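Local coordinates for surface layer protein (Geobacillus stearothermophilus, PDB 4UJ8) that self-assembles into the surface layer that coats the bacterial cell, here represented by two of its domains with bound calcium ions, at residues A[123-128]-A[148-153]; A[217-222]-A[230-235]; A[141-146]-A[203-208]; A[177-182]-A[194-199]; A[117-122]-A[152-157]. All coordinates share one frame; numbering follows the deposited sequence.

Contact 1. Residues A[123-128]-A[148-153]; sequences VVTKKA and NLDIKD
Val123 to Lys126 pairs with Leu149 to Lys152 as two antiparallel strands. Val123 and Thr125 form hydrogen-bonded pairs with Lys152 and Asp150, each closed by two backbone N-H...O bonds. Val124 with Ile151 and Lys126 with Leu149 are the non-hydrogen-bonded pairs. Past the strand, Lys127 N donates to Asn148 O at 2.8 Å. The side chain of Asn148 then grips the backbone of Ala128 at both ends. Its OD1 accepts from Ala128 N at 2.9 Å. Its ND2 donates to Ala128 O at 2.9 Å, almost straight (178°), with the acceptor in the amide plane. Two such bonds fix the rotation of the amide.

On the Thr125 side, one water joins Thr125 OG1 (2.6 Å) to Asp150 OD2 (2.7 Å). The extended Lys127 chain crosses Asp150 at about a right angle. Its NZ makes a long salt bridge to Asp150 OD1 at 3.9 Å and is also hydrogen-bonded to Ala147 O.

The inner face, mainly apolar, carries Val124, Leu149 and Ile151. Val124 CG1 meets Leu149 CD2, and its CG2 lies beside Ile151 CG1 at 4.1 Å. Lys126 starts there, but its NZ leads away to Ala232 O and Asp129. This face packs on strands 231-237 and 214-222 and on helix 170-178. A mainly apolar inner face and a mixed, more exposed outer face are typical of a two-stranded antiparallel sheet laid over the core of a beta-rich domain.

Contact 2. Residues A[217-222]-A[230-235]; sequences TLTLVF and PIAITV
The Phe222 ring meets Ile231 obliquely. Ring atom CE1 touches Ile231 CG1 at 3.8 Å, and CZ comes as near to Ile231 CD1 as CE1 does, 3.9 Å. The extended Ile231 chain, with CD1 anti to CA (chi2 180°), reaches out to this part of the ring. The Phe222 side chain also touches Leu179, Val124 and Ile228. The Pro230 ring lies at the start of the second segment, where its CB packs on Thr219 CG2 at 3.9 Å.

The two backbones run antiparallel. Leu218 pairs with Ile233 and Leu220 with Ile231 in hydrogen-bonded pairs, each with a bond in both directions. Leu218 N to Ile233 O and Leu220 N to Ile231 O are both short, 2.7 Å. Between them, Thr219 and Ala232 form a non-hydrogen-bonded pair, and Thr217 pairs with Thr234 in the same way.

The side chains sort by face. Leu218, Leu220, Ile231 and Ile233 lie on the buried one. Further along, Leu218 CD1 packs on Val235 CG2 at 3.9 Å. Thr217, Thr219, Ala232 and Thr234 line the other, partly exposed face. There Ala232 CB is touched by two threonines of the other strand: Thr217 CG2 lies 3.9 Å from it and Thr219 OG1 4.0 Å from it.

Together the segments form the body of a beta hairpin. Strand 214-222 is flanked by strand 179-184, and strand 231-237 by strand 130-132. The buried face looks onto strands 123-126 and 149-152. On this face Ile233 and Leu220 also pack on Leu145 of helix 142-147.

Contact 3. Residues A[141-146]-A[203-208]; sequences ALAKLL and ASISGL
Leu142 and Ile205 cross at about a right angle, and Leu142 CG sits 3.7 Å from Ile205 CD1. Ile205 carries CG1 between its backbone N and carbonyl carbon (chi1 64°). This sends CD1 across the helix surface, where it also touches Ala143 CA and Leu146 CD2, the latter at 3.7 Å. Leu208 comes to the helix from the other end of its segment. It too lies crosswise to Leu142, their CD1 atoms 4.0 Å apart, and crosswise to Leu145, whose CD2 meets Leu208 CD1 at 3.9 Å. Leu142 is thus held between Ile205 and Leu208. Its CD1 branch serves Leu208, while CD2 presses on Ser206 O at 3.3 Å.

Polar links are few. Ala141 N donates to Leu208 O at 2.9 Å, nearly straight but from above the carbonyl plane. A water accepts from Ala143 N and lies within bonding distance of Ile205 O. Asp140, next to the segment, bonds Leu142 N and also Gly207 N and Leu208 N, so it ties both segments together.

This is a short helix with a long, irregular loop packed against it. Leucines and an isoleucine fill the join, which lies near the calcium site of Asp161 and Thr168.

Contact 4. Residues A[177-182]-A[194-199]; sequences SVLSGI and SNVDNL
Val196 sits over the backbone of Leu179 and Ser180, and apolar packing carries this contact. Its CG2 presses on Leu179 O at 3.2 Å, a tight approach, and lies 3.7 Å from Ser180 C. Its CG1 turns to the side chain instead and meets Leu179 CD2 at 3.8 Å. Leu179 holds CG anti to its backbone N (chi1 -163°). From there CD2 reaches both Val196 and Leu199, with Leu199 CD1 3.6 Å from Leu179 CD2. The Leu179 and Leu199 side chains cross at about a right angle. With an alanine in place of Val196, neither CG1 nor CG2 would remain, which would probably open a gap over Leu179 O and beside Leu179 CD2.

The polar link between the segments goes through water. One water donates to Ser180 O and to Ser194 O, 2.6 Å from each, and so bridges two carbonyls that cannot bond each other.

Local motifs shape both segments. Asn195 OD1 accepts from Asp197 N at 3.0 Å, an Asx turn that leads into the 3-10 segment 196-198. Ser180 and Gly181 both face Val221 of the neighbouring strand, a classic beta bulge. The contact therefore joins a bulged edge strand, which follows directly on helix 170-178, to a 3-10 turn in the long loop before strand 214-222. It is structural packing away from the calcium sites.

Contact 5. Residues A[117-122]-A[152-157]; sequences TTLKAT and KDQNGN
Gln154 lays its carboxamide along the backbone of Thr118 to Lys120 and binds it at both ends. NE2 donates to Thr118 O at 2.8 Å, nearly straight (176°) and in the amide plane. OE1 accepts from Lys120 N at 2.7 Å, on a lone pair. The bend at chi2 (-99°) swings the amide over to this backbone, and the two bonds hold its rotation. Next to it, Thr122 N donates to Lys152 O at 2.8 Å. Thr122 OG1 turns back to its own segment and donates to Lys120 O.

Leu119 covers Asp153 with both methyls. CD1 lies 3.5 Å from OD2 of Asp153, while CD2 also reaches Asn155 ND2. Asp153 OD1 accepts from Asn157 N at 2.9 Å and, weakly, from Asn155 N. An alanine in place of Asp153 would probably leave Asn157 N without this acceptor and the turn less firmly closed.

Asp153 to Gly156 is a type I turn. Gly156 has positive phi, and Asp153 N bonds Asn157 O, as in a type I turn with a G1 bulge. The turn packs on the linker that enters this domain; there Thr117 OG1 is hydrogen-bonded to Asp23 OD2, a calcium ligand of the preceding domain.

How the contacts relate
All five contacts lie in the C-terminal domain or at its entrance. Contact 5 opens first along the chain, where the linker arrives. It shares Lys152 and Asp153 with contact 1, and their centres are about 12 Å apart. Contacts 2 and 4 meet in one mixed sheet, through neighbouring strands 214-222 and 179-184. Contact 1 is a separate two-stranded sheet packed against contact 2. Contact 3 touches contacts 2 and 4, and its helix runs on into strand 149-152. In sequence, contact 4 falls between the two segments of contact 3. Contact 5 lies about 22 Å, centre to centre, from contacts 2 and 3. The arrangement ties the domain's two sheets, its helices and its loops into one body.

Contact 1. Residues A[123-128]-A[148-153]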
# COMPACT_ATOMS: atom_id res chain seq x y z
N VAL A 123 -12.08 9.40 -1.35
CA VAL A 123 -13.14 10.40 -1.22
C VAL A 123 -13.86 10.18 0.10
O VAL A 123 -14.19 9.05 0.43
CB VAL A 123 -14.17 10.30 -2.37
CG1 VAL A 123 -15.39 11.18 -2.09
CG2 VAL A 123 -13.52 10.68 -3.69
N VAL A 124 -14.07 11.26 0.85
CA VAL A 124 -14.89 11.17 2.06
C VAL A 124 -15.94 12.27 2.01
O VAL A 124 -15.62 13.43 1.73
CB VAL A 124 -14.05 11.32 3.34
CG1 VAL A 124 -14.96 11.22 4.57
CG2 VAL A 124 -12.98 10.23 3.39
N THR A 125 -17.20 11.89 2.23
CA THR A 125 -18.30 12.86 2.27
C THR A 125 -19.22 12.63 3.46
O THR A 125 -19.38 11.51 3.93
CB THR A 125 -19.17 12.80 1.00
OG1 THR A 125 -19.70 11.47 0.85
CG2 THR A 125 -18.36 13.16 -0.23
N LYS A 126 -19.84 13.71 3.93
CA LYS A 126 -20.84 13.61 4.98
C LYS A 126 -22.23 13.47 4.37
O LYS A 126 -22.51 13.99 3.28
CB LYS A 126 -20.80 14.83 5.92
CG LYS A 126 -21.22 16.16 5.30
CD LYS A 126 -21.16 17.31 6.30
CE LYS A 126 -21.29 18.66 5.57
NZ LYS A 126 -21.33 19.85 6.48
N LYS A 127 -23.09 12.75 5.07
CA LYS A 127 -24.46 12.51 4.62
C LYS A 127 -25.37 13.65 5.08
O LYS A 127 -26.12 14.22 4.29
CB LYS A 127 -24.97 11.17 5.16
CG LYS A 127 -24.20 9.96 4.64
CD LYS A 127 -24.68 8.68 5.33
CE LYS A 127 -24.06 7.45 4.69
NZ LYS A 127 -24.36 6.21 5.46
N ALA A 128 -25.29 13.97 6.37
CA ALA A 128 -26.10 15.05 6.93
C ALA A 128 -25.22 16.06 7.66
O ALA A 128 -24.09 15.75 8.05
CB ALA A 128 -27.16 14.48 7.87
N ASN A 148 -22.29 8.67 9.53
CA ASN A 148 -22.66 9.87 8.78
C ASN A 148 -21.66 10.18 7.67
O ASN A 148 -21.77 11.21 7.00
CB ASN A 148 -22.78 11.07 9.73
CG ASN A 148 -23.49 12.27 9.10
OD1 ASN A 148 -24.57 12.15 8.53
ND2 ASN A 148 -22.87 13.44 9.20
N LEU A 149 -20.68 9.30 7.47
CA LEU A 149 -19.69 9.48 6.42
C LEU A 149 -19.78 8.38 5.37
O LEU A 149 -20.10 7.23 5.67
CB LEU A 149 -18.28 9.51 7.00
CG LEU A 149 -17.92 10.62 8.01
CD1 LEU A 149 -16.54 10.31 8.61
CD2 LEU A 149 -17.92 11.98 7.34
N ASP A 150 -19.48 8.75 4.12
CA ASP A 150 -19.26 7.78 3.06
C ASP A 150 -17.80 7.87 2.65
O ASP A 150 -17.27 8.97 2.45
CB ASP A 150 -20.19 8.03 1.88
CG ASP A 150 -21.59 7.51 2.13
OD1 ASP A 150 -21.74 6.34 2.54
OD2 ASP A 150 -22.55 8.28 1.91
N ILE A 151 -17.14 6.72 2.57
CA ILE A 151 -15.75 6.65 2.15
C ILE A 151 -15.67 5.83 0.87
O ILE A 151 -16.24 4.73 0.82
CB ILE A 151 -14.85 6.03 3.25
CG1 ILE A 151 -14.98 6.80 4.56
CG2 ILE A 151 -13.38 6.00 2.80
CD1 ILE A 151 -14.14 6.25 5.70
N LYS A 152 -15.03 6.38 -0.15
CA LYS A 152 -14.78 5.66 -1.41
C LYS A 152 -13.29 5.44 -1.62
O LYS A 152 -12.48 6.31 -1.29
CB LYS A 152 -15.32 6.44 -2.62
CG LYS A 152 -16.76 6.93 -2.53
CD LYS A 152 -17.76 5.80 -2.45
CE LYS A 152 -19.14 6.31 -2.85
NZ LYS A 152 -20.24 5.66 -2.09
N ASP A 153 -12.92 4.30 -2.21
CA ASP A 153 -11.52 4.05 -2.56
C ASP A 153 -11.18 4.69 -3.91
O ASP A 153 -12.01 5.40 -4.49
CB ASP A 153 -11.21 2.54 -2.58
CG ASP A 153 -12.06 1.75 -3.58
OD1 ASP A 153 -12.53 2.32 -4.59
OD2 ASP A 153 -12.24 0.53 -3.36
O HOH W 1 -21.96 10.89 2.09
O HOH W 2 -17.90 9.70 -0.66

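Contact 2. Residues A[217-222]-A[230-235]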
# COMPACT_ATOMS: atom_id res chain seq x y z
N THR A 217 -19.79 21.59 17.01
CA THR A 217 -19.44 21.31 15.63
C THR A 217 -18.13 20.58 15.65
O THR A 217 -17.16 21.07 16.23
CB THR A 217 -19.32 22.59 14.80
OG1 THR A 217 -20.59 23.23 14.75
CG2 THR A 217 -18.84 22.27 13.38
N LEU A 218 -18.09 19.40 15.04
CA LEU A 218 -16.86 18.66 14.87
C LEU A 218 -16.36 18.85 13.44
O LEU A 218 -17.09 18.60 12.49
CB LEU A 218 -17.06 17.17 15.17
CG LEU A 218 -17.44 16.81 16.61
CD1 LEU A 218 -17.42 15.29 16.82
CD2 LEU A 218 -16.51 17.48 17.60
N THR A 219 -15.12 19.31 13.31
CA THR A 219 -14.52 19.50 12.00
C THR A 219 -13.42 18.47 11.80
O THR A 219 -12.41 18.46 12.51
CB THR A 219 -13.95 20.91 11.81
OG1 THR A 219 -14.95 21.88 12.15
CG2 THR A 219 -13.51 21.13 10.36
N LEU A 220 -13.63 17.60 10.82
CA LEU A 220 -12.64 16.62 10.44
C LEU A 220 -11.64 17.25 9.48
O LEU A 220 -12.05 17.88 8.51
CB LEU A 220 -13.30 15.41 9.77
CG LEU A 220 -14.09 14.41 10.62
CD1 LEU A 220 -15.29 15.04 11.33
CD2 LEU A 220 -14.54 13.26 9.73
N VAL A 221 -10.35 17.11 9.77
CA VAL A 221 -9.31 17.66 8.90
C VAL A 221 -8.47 16.52 8.36
O VAL A 221 -8.05 15.64 9.12
CB VAL A 221 -8.42 18.68 9.63
CG1 VAL A 221 -7.30 19.18 8.72
CG2 VAL A 221 -9.26 19.85 10.09
N PHE A 222 -8.23 16.52 7.05
CA PHE A 222 -7.58 15.40 6.39
C PHE A 222 -6.15 15.74 5.97
O PHE A 222 -5.78 16.91 5.93
CB PHE A 222 -8.41 14.98 5.18
CG PHE A 222 -9.81 14.55 5.53
CD1 PHE A 222 -10.84 15.49 5.67
CD2 PHE A 222 -10.10 13.21 5.75
CE1 PHE A 222 -12.12 15.08 6.00
CE2 PHE A 222 -11.38 12.81 6.08
CZ PHE A 222 -12.39 13.74 6.21
N PRO A 230 -11.83 20.01 4.64
CA PRO A 230 -12.41 19.72 5.96
C PRO A 230 -13.90 19.46 5.89
O PRO A 230 -14.59 20.04 5.06
CB PRO A 230 -12.12 20.99 6.76
CG PRO A 230 -10.87 21.53 6.13
CD PRO A 230 -11.04 21.25 4.66
N ILE A 231 -14.39 18.59 6.77
CA ILE A 231 -15.81 18.28 6.82
C ILE A 231 -16.32 18.63 8.21
O ILE A 231 -15.76 18.16 9.21
CB ILE A 231 -16.09 16.78 6.53
CG1 ILE A 231 -15.58 16.39 5.14
CG2 ILE A 231 -17.57 16.48 6.66
CD1 ILE A 231 -15.82 14.91 4.80
N ALA A 232 -17.34 19.47 8.28
CA ALA A 232 -17.91 19.87 9.57
C ALA A 232 -19.25 19.20 9.80
O ALA A 232 -20.16 19.26 8.96
CB ALA A 232 -18.06 21.39 9.65
N ILE A 233 -19.38 18.56 10.96
CA ILE A 233 -20.62 17.94 11.38
C ILE A 233 -21.02 18.45 12.77
O ILE A 233 -20.22 18.41 13.71
CB ILE A 233 -20.50 16.41 11.40
CG1 ILE A 233 -20.12 15.88 10.01
CG2 ILE A 233 -21.80 15.78 11.88
CD1 ILE A 233 -19.61 14.44 10.00
N THR A 234 -22.25 18.93 12.88
CA THR A 234 -22.81 19.35 14.16
C THR A 234 -23.32 18.13 14.91
O THR A 234 -24.04 17.30 14.34
CB THR A 234 -23.96 20.36 13.97
OG1 THR A 234 -23.47 21.51 13.26
CG2 THR A 234 -24.51 20.80 15.33
N VAL A 235 -22.95 18.01 16.18
CA VAL A 235 -23.36 16.88 16.99
C VAL A 235 -24.18 17.38 18.17
O VAL A 235 -23.69 18.17 18.97
CB VAL A 235 -22.15 16.09 17.54
CG1 VAL A 235 -22.64 14.92 18.40
CG2 VAL A 235 -21.26 15.58 16.39

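Contact 3. Residues A[141-146]-A[203-208]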
# COMPACT_ATOMS: atom_id res chain seq x y z
N ALA A 141 -19.72 9.79 20.41
CA ALA A 141 -20.23 10.18 19.09
C ALA A 141 -19.59 9.45 17.90
O ALA A 141 -20.08 9.60 16.77
CB ALA A 141 -20.05 11.69 18.90
N LEU A 142 -18.53 8.68 18.12
CA LEU A 142 -17.75 8.18 16.98
C LEU A 142 -18.56 7.27 16.05
O LEU A 142 -18.49 7.40 14.83
CB LEU A 142 -16.49 7.44 17.45
CG LEU A 142 -15.58 6.98 16.30
CD1 LEU A 142 -15.18 8.15 15.40
CD2 LEU A 142 -14.34 6.27 16.83
N ALA A 143 -19.33 6.34 16.62
CA ALA A 143 -20.08 5.41 15.78
C ALA A 143 -21.09 6.16 14.90
O ALA A 143 -21.15 5.92 13.69
CB ALA A 143 -20.79 4.35 16.64
N LYS A 144 -21.83 7.09 15.48
CA LYS A 144 -22.82 7.83 14.73
C LYS A 144 -22.17 8.81 13.75
O LYS A 144 -22.72 9.10 12.67
CB LYS A 144 -23.78 8.58 15.67
CG LYS A 144 -25.03 9.08 14.99
CD LYS A 144 -26.14 9.38 15.99
CE LYS A 144 -26.99 8.16 16.27
NZ LYS A 144 -28.11 8.45 17.20
N LEU A 145 -20.99 9.32 14.10
CA LEU A 145 -20.28 10.19 13.18
C LEU A 145 -19.79 9.39 11.97
O LEU A 145 -19.87 9.86 10.83
CB LEU A 145 -19.10 10.87 13.86
CG LEU A 145 -18.28 11.83 13.01
CD1 LEU A 145 -18.66 13.25 13.30
CD2 LEU A 145 -16.80 11.62 13.26
N LEU A 146 -19.28 8.19 12.23
CA LEU A 146 -18.80 7.33 11.14
C LEU A 146 -19.95 6.91 10.23
O LEU A 146 -19.81 6.88 9.01
CB LEU A 146 -18.09 6.08 11.70
CG LEU A 146 -17.29 5.21 10.74
CD1 LEU A 146 -16.12 5.97 10.13
CD2 LEU A 146 -16.78 3.94 11.43
N ALA A 203 -14.66 -3.90 18.66
CA ALA A 203 -16.04 -4.32 18.37
C ALA A 203 -17.00 -3.15 18.56
O ALA A 203 -17.95 -2.98 17.80
CB ALA A 203 -16.45 -5.49 19.26
N SER A 204 -16.72 -2.34 19.59
CA SER A 204 -17.45 -1.09 19.81
C SER A 204 -16.50 0.11 19.70
O SER A 204 -15.71 0.37 20.61
CB SER A 204 -18.11 -1.09 21.19
OG SER A 204 -17.16 -1.36 22.21
N ILE A 205 -16.57 0.84 18.60
CA ILE A 205 -15.62 1.92 18.40
C ILE A 205 -15.93 3.09 19.33
O ILE A 205 -17.07 3.31 19.74
CB ILE A 205 -15.58 2.41 16.93
CG1 ILE A 205 -16.92 3.01 16.51
CG2 ILE A 205 -15.16 1.25 15.99
CD1 ILE A 205 -16.86 3.68 15.15
N SER A 206 -14.89 3.83 19.67
CA SER A 206 -15.00 4.89 20.65
C SER A 206 -13.92 5.92 20.44
O SER A 206 -12.93 5.67 19.75
CB SER A 206 -14.89 4.33 22.06
OG SER A 206 -13.59 3.80 22.26
N GLY A 207 -14.10 7.08 21.07
CA GLY A 207 -13.06 8.08 21.03
C GLY A 207 -13.56 9.50 20.90
O GLY A 207 -12.76 10.44 20.91
N LEU A 208 -14.88 9.66 20.77
CA LEU A 208 -15.50 10.98 20.84
C LEU A 208 -16.45 11.03 22.03
O LEU A 208 -17.67 11.23 21.88
CB LEU A 208 -16.24 11.31 19.54
CG LEU A 208 -15.32 11.57 18.34
CD1 LEU A 208 -16.13 11.68 17.08
CD2 LEU A 208 -14.49 12.83 18.57
O HOH W 3 -18.80 5.53 19.45

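Contact 4. Residues A[177-182]-A[194-199]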
# COMPACT_ATOMS: atom_id res chain seq x y z
N SER A 177 -6.70 6.47 8.08
CA SER A 177 -5.57 6.48 7.16
C SER A 177 -5.40 7.84 6.46
O SER A 177 -4.32 8.15 5.98
CB SER A 177 -5.72 5.38 6.10
OG SER A 177 -6.68 5.72 5.10
N VAL A 178 -6.47 8.63 6.41
CA VAL A 178 -6.43 9.94 5.74
C VAL A 178 -6.79 11.10 6.67
O VAL A 178 -6.68 12.27 6.28
CB VAL A 178 -7.39 10.01 4.52
CG1 VAL A 178 -6.90 9.10 3.39
CG2 VAL A 178 -8.81 9.67 4.91
N LEU A 179 -7.23 10.79 7.89
CA LEU A 179 -7.62 11.81 8.87
C LEU A 179 -6.42 12.41 9.61
O LEU A 179 -5.56 11.67 10.11
CB LEU A 179 -8.59 11.21 9.89
CG LEU A 179 -9.43 12.12 10.78
CD1 LEU A 179 -10.37 13.01 9.97
CD2 LEU A 179 -10.22 11.24 11.74
N SER A 180 -6.36 13.73 9.72
CA SER A 180 -5.25 14.38 10.43
C SER A 180 -5.63 14.82 11.84
O SER A 180 -4.77 14.92 12.72
CB SER A 180 -4.74 15.59 9.64
OG SER A 180 -3.93 15.21 8.54
N GLY A 181 -6.92 15.08 12.05
CA GLY A 181 -7.42 15.47 13.35
C GLY A 181 -8.89 15.84 13.31
O GLY A 181 -9.47 16.01 12.23
N ILE A 182 -9.49 15.95 14.49
CA ILE A 182 -10.87 16.38 14.62
C ILE A 182 -10.95 17.57 15.58
O ILE A 182 -10.54 17.47 16.73
CB ILE A 182 -11.79 15.25 15.15
CG1 ILE A 182 -11.83 14.07 14.17
CG2 ILE A 182 -13.20 15.78 15.43
CD1 ILE A 182 -12.67 12.90 14.68
N SER A 194 -6.44 15.03 18.47
CA SER A 194 -5.24 15.44 17.75
C SER A 194 -4.42 14.22 17.29
O SER A 194 -3.76 14.27 16.25
CB SER A 194 -4.39 16.38 18.60
OG SER A 194 -4.25 15.88 19.92
N ASN A 195 -4.47 13.15 18.07
CA ASN A 195 -3.88 11.87 17.70
C ASN A 195 -4.99 10.94 17.23
O ASN A 195 -5.80 10.47 18.04
CB ASN A 195 -3.10 11.26 18.87
CG ASN A 195 -2.35 9.98 18.50
OD1 ASN A 195 -2.60 9.37 17.46
ND2 ASN A 195 -1.43 9.57 19.36
N VAL A 196 -5.02 10.67 15.93
CA VAL A 196 -6.10 9.91 15.32
C VAL A 196 -6.11 8.45 15.84
O VAL A 196 -7.12 7.76 15.75
CB VAL A 196 -6.01 9.96 13.78
CG1 VAL A 196 -7.22 9.32 13.14
CG2 VAL A 196 -5.89 11.39 13.31
N ASP A 197 -4.99 8.00 16.39
CA ASP A 197 -4.94 6.65 16.95
C ASP A 197 -5.85 6.49 18.17
O ASP A 197 -6.19 5.37 18.54
CB ASP A 197 -3.50 6.27 17.31
CG ASP A 197 -2.66 5.99 16.08
OD1 ASP A 197 -3.23 5.58 15.04
OD2 ASP A 197 -1.43 6.18 16.14
N ASN A 198 -6.24 7.60 18.79
CA ASN A 198 -7.21 7.57 19.89
C ASN A 198 -8.63 7.31 19.41
O ASN A 198 -9.56 7.20 20.21
CB ASN A 198 -7.16 8.88 20.67
CG ASN A 198 -5.86 9.06 21.40
OD1 ASN A 198 -5.06 8.12 21.52
ND2 ASN A 198 -5.62 10.27 21.89
N LEU A 199 -8.82 7.21 18.10
CA LEU A 199 -10.07 6.71 17.58
C LEU A 199 -9.91 5.20 17.61
O LEU A 199 -9.24 4.62 16.75
CB LEU A 199 -10.35 7.23 16.18
CG LEU A 199 -10.39 8.75 16.01
CD1 LEU A 199 -10.70 9.09 14.57
CD2 LEU A 199 -11.40 9.41 16.96
O HOH W 4 -4.26 16.36 14.77

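Contact 5. Residues A[117-122]-A[152-157]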
# COMPACT_ATOMS: atom_id res chain seq x y z
N THR A 117 -1.08 -1.68 -5.02
CA THR A 117 -2.47 -1.62 -5.45
C THR A 117 -3.46 -1.66 -4.29
O THR A 117 -4.65 -1.89 -4.49
CB THR A 117 -2.80 -2.77 -6.44
OG1 THR A 117 -2.57 -4.05 -5.83
CG2 THR A 117 -1.96 -2.63 -7.71
N THR A 118 -2.96 -1.43 -3.07
CA THR A 118 -3.83 -1.38 -1.90
C THR A 118 -5.00 -0.42 -2.13
O THR A 118 -4.84 0.66 -2.71
CB THR A 118 -3.03 -0.93 -0.64
OG1 THR A 118 -1.98 -1.87 -0.39
CG2 THR A 118 -3.94 -0.85 0.61
N LEU A 119 -6.19 -0.84 -1.71
CA LEU A 119 -7.34 0.06 -1.69
C LEU A 119 -7.08 1.19 -0.70
O LEU A 119 -6.76 0.94 0.46
CB LEU A 119 -8.62 -0.70 -1.35
CG LEU A 119 -9.10 -1.68 -2.42
CD1 LEU A 119 -10.48 -2.24 -2.10
CD2 LEU A 119 -9.07 -1.03 -3.81
N LYS A 120 -7.23 2.42 -1.18
CA LYS A 120 -6.85 3.62 -0.43
C LYS A 120 -8.03 4.59 -0.34
O LYS A 120 -8.66 4.88 -1.35
CB LYS A 120 -5.66 4.29 -1.13
CG LYS A 120 -4.86 5.29 -0.33
CD LYS A 120 -3.74 5.85 -1.20
CE LYS A 120 -2.87 6.86 -0.46
NZ LYS A 120 -1.73 7.32 -1.30
N ALA A 121 -8.34 5.07 0.87
CA ALA A 121 -9.42 6.05 1.03
C ALA A 121 -9.13 7.27 0.18
O ALA A 121 -8.10 7.92 0.35
CB ALA A 121 -9.57 6.43 2.50
N THR A 122 -10.04 7.58 -0.75
CA THR A 122 -9.80 8.64 -1.73
C THR A 122 -10.83 9.76 -1.67
O THR A 122 -10.51 10.93 -1.89
CB THR A 122 -9.75 8.06 -3.15
OG1 THR A 122 -8.72 7.07 -3.20
CG2 THR A 122 -9.45 9.15 -4.18
N LYS A 152 -15.03 6.38 -0.15
CA LYS A 152 -14.78 5.66 -1.41
C LYS A 152 -13.29 5.44 -1.62
O LYS A 152 -12.48 6.31 -1.29
CB LYS A 152 -15.32 6.44 -2.62
CG LYS A 152 -16.76 6.93 -2.53
CD LYS A 152 -17.76 5.80 -2.45
CE LYS A 152 -19.14 6.31 -2.85
NZ LYS A 152 -20.24 5.66 -2.09
N ASP A 153 -12.92 4.30 -2.21
CA ASP A 153 -11.52 4.05 -2.56
C ASP A 153 -11.18 4.69 -3.91
O ASP A 153 -12.01 5.40 -4.49
CB ASP A 153 -11.21 2.54 -2.58
CG ASP A 153 -12.06 1.75 -3.58
OD1 ASP A 153 -12.53 2.32 -4.59
OD2 ASP A 153 -12.24 0.53 -3.36
N GLN A 154 -9.98 4.43 -4.41
CA GLN A 154 -9.53 5.02 -5.68
C GLN A 154 -10.34 4.53 -6.88
O GLN A 154 -10.34 5.15 -7.95
CB GLN A 154 -8.04 4.72 -5.91
CG GLN A 154 -7.72 3.26 -6.09
CD GLN A 154 -7.20 2.61 -4.82
OE1 GLN A 154 -7.83 2.70 -3.76
NE2 GLN A 154 -6.05 1.96 -4.92
N ASN A 155 -11.03 3.41 -6.72
CA ASN A 155 -11.90 2.91 -7.78
C ASN A 155 -13.31 3.48 -7.67
O ASN A 155 -14.19 3.18 -8.50
CB ASN A 155 -11.96 1.38 -7.75
CG ASN A 155 -10.60 0.74 -7.97
OD1 ASN A 155 -9.79 1.22 -8.77
ND2 ASN A 155 -10.34 -0.34 -7.25
N GLY A 156 -13.54 4.29 -6.64
CA GLY A 156 -14.84 4.90 -6.42
C GLY A 156 -15.82 3.97 -5.73
O GLY A 156 -17.03 4.23 -5.69
N ASN A 157 -15.30 2.87 -5.20
CA ASN A 157 -16.13 1.88 -4.52
C ASN A 157 -16.19 2.15 -3.03
O ASN A 157 -15.25 2.72 -2.46
CB ASN A 157 -15.61 0.47 -4.78
CG ASN A 157 -15.80 0.04 -6.22
OD1 ASN A 157 -16.84 0.30 -6.83
ND2 ASN A 157 -14.79 -0.62 -6.78